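Local coordinates for IMC sub-compartment protein ISP1 (Toxoplasma gondii, PDB 4CHM) that adopts a pleckstrin homology fold in the parasite's inner membrane complex and is linked to its replication by internal budding, at residues Leu27-Arg35 with Val78-Asp86. Sequence-based numbering, arbitrary orientation.
Sequences LVLLQDGTR and VETKANLVD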
ATOM      1  N   LEU A  27       7.035   3.181  -4.344  1.00 23.57           N
ATOM      2  CA  LEU A  27       6.760   4.488  -4.885  1.00 23.95           C
ATOM      3  C   LEU A  27       5.432   5.022  -4.447  1.00 23.64           C
ATOM      4  O   LEU A  27       4.486   4.304  -4.294  1.00 25.68           O
ATOM      5  CB  LEU A  27       6.785   4.489  -6.393  1.00 25.94           C
ATOM      6  CG  LEU A  27       7.954   3.910  -7.126  1.00 31.15           C
ATOM      7  CD1 LEU A  27       7.751   4.108  -8.607  1.00 29.28           C
ATOM      8  CD2 LEU A  27       9.224   4.540  -6.674  1.00 36.84           C
ATOM      9  N   VAL A  28       5.386   6.312  -4.254  1.00 18.76           N
ATOM     10  CA  VAL A  28       4.154   6.997  -4.160  1.00 19.17           C
ATOM     11  C   VAL A  28       3.874   7.693  -5.481  1.00 19.96           C
ATOM     12  O   VAL A  28       4.736   8.275  -6.073  1.00 19.66           O
ATOM     13  CB  VAL A  28       4.164   7.965  -2.982  1.00 21.12           C
ATOM     14  CG1 VAL A  28       3.009   8.905  -3.025  1.00 20.53           C
ATOM     15  CG2 VAL A  28       4.236   7.213  -1.674  1.00 21.53           C
ATOM     16  N   LEU A  29       2.657   7.586  -5.950  1.00 21.87           N
ATOM     17  CA  LEU A  29       2.270   8.223  -7.208  1.00 19.30           C
ATOM     18  C   LEU A  29       1.452   9.521  -6.968  1.00 21.69           C
ATOM     19  O   LEU A  29       0.354   9.500  -6.374  1.00 18.42           O
ATOM     20  CB  LEU A  29       1.534   7.228  -8.122  1.00 22.42           C
ATOM     21  CG  LEU A  29       2.183   5.826  -8.276  1.00 25.73           C
ATOM     22  CD1 LEU A  29       1.221   4.784  -8.834  1.00 22.77           C
ATOM     23  CD2 LEU A  29       3.491   5.858  -9.096  1.00 24.38           C
ATOM     24  N   LEU A  30       2.053  10.659  -7.310  1.00 18.97           N
ATOM     25  CA  LEU A  30       1.464  11.943  -6.966  1.00 20.99           C
ATOM     26  C   LEU A  30       0.352  12.303  -7.967  1.00 23.40           C
ATOM     27  O   LEU A  30       0.285  11.747  -9.087  1.00 22.50           O
ATOM     28  CB  LEU A  30       2.540  13.056  -6.864  1.00 20.20           C
ATOM     29  CG  LEU A  30       3.616  12.858  -5.768  1.00 23.08           C
ATOM     30  CD1 LEU A  30       4.618  14.003  -5.755  1.00 24.27           C
ATOM     31  CD2 LEU A  30       2.998  12.731  -4.388  1.00 21.83           C
ATOM     32  N   GLN A  31      -0.538  13.196  -7.552  1.00 23.14           N
ATOM     33  CA  GLN A  31      -1.701  13.556  -8.358  1.00 25.28           C
ATOM     34  C   GLN A  31      -1.284  14.137  -9.731  1.00 26.98           C
ATOM     35  O   GLN A  31      -1.925  13.870 -10.755  1.00 22.68           O
ATOM     36  CB  GLN A  31      -2.586  14.542  -7.590  1.00 25.54           C
ATOM     37  CG  GLN A  31      -3.775  15.027  -8.404  1.00 28.12           C
ATOM     38  CD  GLN A  31      -4.654  16.014  -7.671  1.00 29.30           C
ATOM     39  OE1 GLN A  31      -4.445  16.264  -6.488  1.00 34.17           O
ATOM     40  NE2 GLN A  31      -5.622  16.601  -8.364  1.00 25.38           N
ATOM     41  N   ASP A  32      -0.171  14.870  -9.759  1.00 24.08           N
ATOM     42  CA  ASP A  32       0.314  15.445 -11.022  1.00 29.42           C
ATOM     43  C   ASP A  32       1.044  14.436 -11.928  1.00 26.43           C
ATOM     44  O   ASP A  32       1.499  14.783 -13.005  1.00 24.51           O
ATOM     45  CB  ASP A  32       1.193  16.692 -10.779  1.00 28.72           C
ATOM     46  CG  ASP A  32       2.537  16.355 -10.147  1.00 33.06           C
ATOM     47  OD1 ASP A  32       2.900  15.155 -10.045  1.00 32.92           O
ATOM     48  OD2 ASP A  32       3.238  17.295  -9.743  1.00 39.14           O
ATOM     49  N   GLY A  33       1.121  13.185 -11.500  1.00 27.29           N
ATOM     50  CA  GLY A  33       1.836  12.180 -12.275  1.00 26.53           C
ATOM     51  C   GLY A  33       3.262  11.880 -11.823  1.00 28.88           C
ATOM     52  O   GLY A  33       3.868  10.937 -12.325  1.00 31.74           O
ATOM     53  N   THR A  34       3.802  12.670 -10.889  1.00 29.75           N
ATOM     54  CA  THR A  34       5.183  12.428 -10.334  1.00 37.55           C
ATOM     55  C   THR A  34       5.261  11.110  -9.603  1.00 35.74           C
ATOM     56  O   THR A  34       4.290  10.695  -8.982  1.00 35.80           O
ATOM     57  CB  THR A  34       5.554  13.458  -9.241  1.00 34.83           C
ATOM     58  OG1 THR A  34       5.173  14.757  -9.654  1.00 36.05           O
ATOM     59  CG2 THR A  34       7.063  13.419  -8.915  1.00 41.56           C
ATOM     60  N   ARG A  35       6.448  10.543  -9.517  1.00 39.77           N
ATOM     61  CA  ARG A  35       6.708   9.350  -8.717  1.00 38.94           C
ATOM     62  C   ARG A  35       7.750   9.666  -7.647  1.00 37.41           C
ATOM     63  O   ARG A  35       8.813  10.059  -7.973  1.00 43.79           O
ATOM     64  CB  ARG A  35       7.250   8.269  -9.607  1.00 39.00           C
ATOM     65  CG  ARG A  35       6.252   7.371 -10.246  1.00 44.49           C
ATOM     66  CD  ARG A  35       6.828   6.708 -11.470  1.00 46.76           C
ATOM     67  NE  ARG A  35       6.991   7.723 -12.457  1.00 54.21           N
ATOM     68  CZ  ARG A  35       6.256   7.840 -13.535  1.00 49.02           C
ATOM     69  NH1 ARG A  35       5.358   6.953 -13.794  1.00 55.33           N
ATOM     70  NH2 ARG A  35       6.454   8.839 -14.365  1.00 52.93           N
ATOM     71  N   VAL A  78      -9.620   7.472  -8.574  1.00 19.97           N
ATOM     72  CA  VAL A  78      -8.646   8.390  -8.046  1.00 19.14           C
ATOM     73  C   VAL A  78      -8.280   9.466  -9.050  1.00 19.49           C
ATOM     74  O   VAL A  78      -7.976   9.192 -10.156  1.00 15.90           O
ATOM     75  CB  VAL A  78      -7.349   7.698  -7.610  1.00 17.65           C
ATOM     76  CG1 VAL A  78      -6.441   8.670  -6.927  1.00 16.90           C
ATOM     77  CG2 VAL A  78      -7.623   6.515  -6.747  1.00 17.54           C
ATOM     78  N   GLU A  79      -8.309  10.697  -8.607  1.00 21.19           N
ATOM     79  CA  GLU A  79      -8.044  11.797  -9.489  1.00 22.94           C
ATOM     80  C   GLU A  79      -6.546  12.000  -9.633  1.00 23.16           C
ATOM     81  O   GLU A  79      -5.862  12.381  -8.691  1.00 22.61           O
ATOM     82  CB  GLU A  79      -8.740  13.058  -8.985  1.00 24.39           C
ATOM     83  CG  GLU A  79     -10.261  12.950  -8.997  1.00 23.70           C
ATOM     84  CD  GLU A  79     -10.924  14.065  -8.205  1.00 30.06           C
ATOM     85  OE1 GLU A  79     -10.733  15.231  -8.571  1.00 33.77           O
ATOM     86  OE2 GLU A  79     -11.612  13.778  -7.201  1.00 28.17           O
ATOM     87  N   THR A  80      -6.022  11.695 -10.804  1.00 20.35           N
ATOM     88  CA  THR A  80      -4.600  11.769 -10.968  1.00 22.47           C
ATOM     89  C   THR A  80      -4.217  11.646 -12.422  1.00 25.22           C
ATOM     90  O   THR A  80      -5.003  11.148 -13.248  1.00 23.14           O
ATOM     91  CB  THR A  80      -3.882  10.667 -10.159  1.00 23.20           C
ATOM     92  OG1 THR A  80      -2.490  10.762 -10.404  1.00 25.59           O
ATOM     93  CG2 THR A  80      -4.380   9.224 -10.586  1.00 22.97           C
ATOM     94  N   LYS A  81      -3.005  12.093 -12.714  1.00 23.17           N
ATOM     95  CA  LYS A  81      -2.404  11.987 -14.026  1.00 24.64           C
ATOM     96  C   LYS A  81      -1.504  10.732 -14.098  1.00 25.26           C
ATOM     97  O   LYS A  81      -0.999  10.375 -15.188  1.00 23.16           O
ATOM     98  CB  LYS A  81      -1.566  13.263 -14.323  1.00 23.88           C
ATOM     99  CG  LYS A  81      -2.388  14.451 -14.847  1.00 25.38           C
ATOM    100  CD  LYS A  81      -2.706  14.332 -16.354  1.00 26.60           C
ATOM    101  CE  LYS A  81      -3.200  15.668 -16.885  1.00 27.34           C
ATOM    102  NZ  LYS A  81      -3.388  15.718 -18.360  1.00 24.67           N
ATOM    103  N   ALA A  82      -1.277  10.087 -12.936  1.00 24.64           N
ATOM    104  CA  ALA A  82      -0.470   8.849 -12.882  1.00 22.30           C
ATOM    105  C   ALA A  82      -1.286   7.660 -13.378  1.00 22.25           C
ATOM    106  O   ALA A  82      -2.516   7.704 -13.398  1.00 20.12           O
ATOM    107  CB  ALA A  82       0.041   8.585 -11.472  1.00 21.32           C
ATOM    108  N   ASN A  83      -0.593   6.603 -13.785  1.00 19.78           N
ATOM    109  CA  ASN A  83      -1.257   5.375 -14.151  1.00 21.50           C
ATOM    110  C   ASN A  83      -1.251   4.412 -12.954  1.00 21.03           C
ATOM    111  O   ASN A  83      -0.231   3.806 -12.644  1.00 22.61           O
ATOM    112  CB  ASN A  83      -0.583   4.748 -15.391  1.00 21.29           C
ATOM    113  CG  ASN A  83      -1.398   3.620 -15.987  1.00 23.43           C
ATOM    114  OD1 ASN A  83      -1.984   2.803 -15.258  1.00 27.41           O
ATOM    115  ND2 ASN A  83      -1.435   3.553 -17.301  1.00 18.78           N
ATOM    116  N   LEU A  84      -2.377   4.320 -12.257  1.00 20.16           N
ATOM    117  CA  LEU A  84      -2.430   3.532 -11.045  1.00 20.87           C
ATOM    118  C   LEU A  84      -2.716   2.059 -11.355  1.00 23.50           C
ATOM    119  O   LEU A  84      -2.475   1.184 -10.503  1.00 20.76           O
ATOM    120  CB  LEU A  84      -3.480   4.083 -10.058  1.00 21.00           C
ATOM    121  CG  LEU A  84      -3.334   5.539  -9.573  1.00 20.84           C
ATOM    122  CD1 LEU A  84      -4.329   5.878  -8.481  1.00 19.65           C
ATOM    123  CD2 LEU A  84      -1.901   5.865  -9.138  1.00 20.12           C
ATOM    124  N   VAL A  85      -3.373   1.791 -12.478  1.00 21.31           N
ATOM    125  CA  VAL A  85      -3.991   0.480 -12.681  1.00 23.60           C
ATOM    126  C   VAL A  85      -3.302  -0.513 -13.609  1.00 24.48           C
ATOM    127  O   VAL A  85      -3.428  -1.722 -13.435  1.00 25.08           O
ATOM    128  CB  VAL A  85      -5.451   0.625 -13.157  1.00 24.33           C
ATOM    129  CG1 VAL A  85      -6.271   1.398 -12.137  1.00 23.68           C
ATOM    130  CG2 VAL A  85      -5.502   1.290 -14.523  1.00 22.13           C
ATOM    131  N   ASP A  86      -2.584  -0.006 -14.597  1.00 21.68           N
ATOM    132  CA  ASP A  86      -2.088  -0.849 -15.677  1.00 25.73           C
ATOM    133  C   ASP A  86      -1.092  -1.943 -15.272  1.00 26.22           C
ATOM    134  O   ASP A  86      -1.066  -3.014 -15.871  1.00 24.77           O
ATOM    135  CB  ASP A  86      -1.671  -0.026 -16.897  1.00 25.81           C
ATOM    136  CG  ASP A  86      -2.875   0.436 -17.706  1.00 25.67           C
ATOM    137  OD1 ASP A  86      -3.851  -0.335 -17.805  1.00 24.42           O
ATOM    138  OD2 ASP A  86      -2.865   1.569 -18.220  1.00 26.43           O
TER
HETATM  139  O   HOH W   1      -2.071  10.049  -7.589  1.00 19.86           O
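Lys81 N donates to Gln31 O at 2.9 Å, a fairly straight bond (159° at the hydrogen) that ties the tip of a hairpin to a long connecting loop. The Thr80 hydroxyl lies beside it: OG1 is 3.2 Å from both Gln31 O and Leu30 O. With chi1 of 178°, OG1 stands opposite the Thr80 backbone nitrogen and next to the carbonyl carbon, where it also accepts from Ala82 N (2.9 Å) and closes an ST turn. Water 1 bridges the same oxygen to Leu29 O, to which it donates. The hydroxyl thus shapes its own loop and faces the turn carbonyls at once.

Those carbonyls are presented by a type I turn from Leu30 to Gly33, closed by Gly33 N to Leu30 O. Asp32 OD1 accepts from Thr34 N in an Asx turn, which steadies the turn on its own side. Gly33, at positive phi (98°), passes Ala82 with its CA 3.8 Å from Ala82 N.

Around this polar centre the packing is modest. The extended Gln31 chain lays CG against Glu79 O, while Lys81 CB rests near Asp32 O and the rest of that chain turns away. Ala82 CB meets Leu29 CB at 3.9 Å. Deeper in, the Leu29 and Leu84 side chains run past one another, pointing opposite ways, with Leu29 CD1 against Leu84 CD2 at a tight 3.3 Å.

The turn joins strands 24-29 and 35-43 of the antiparallel pleckstrin homology sheet, and the loop links helix 72-76 to strand 90-95. Leu29 and Leu84 also touch strand 101-105, and Val85 packs on helix 72-76, where Asp86 forms a salt bridge with Arg72.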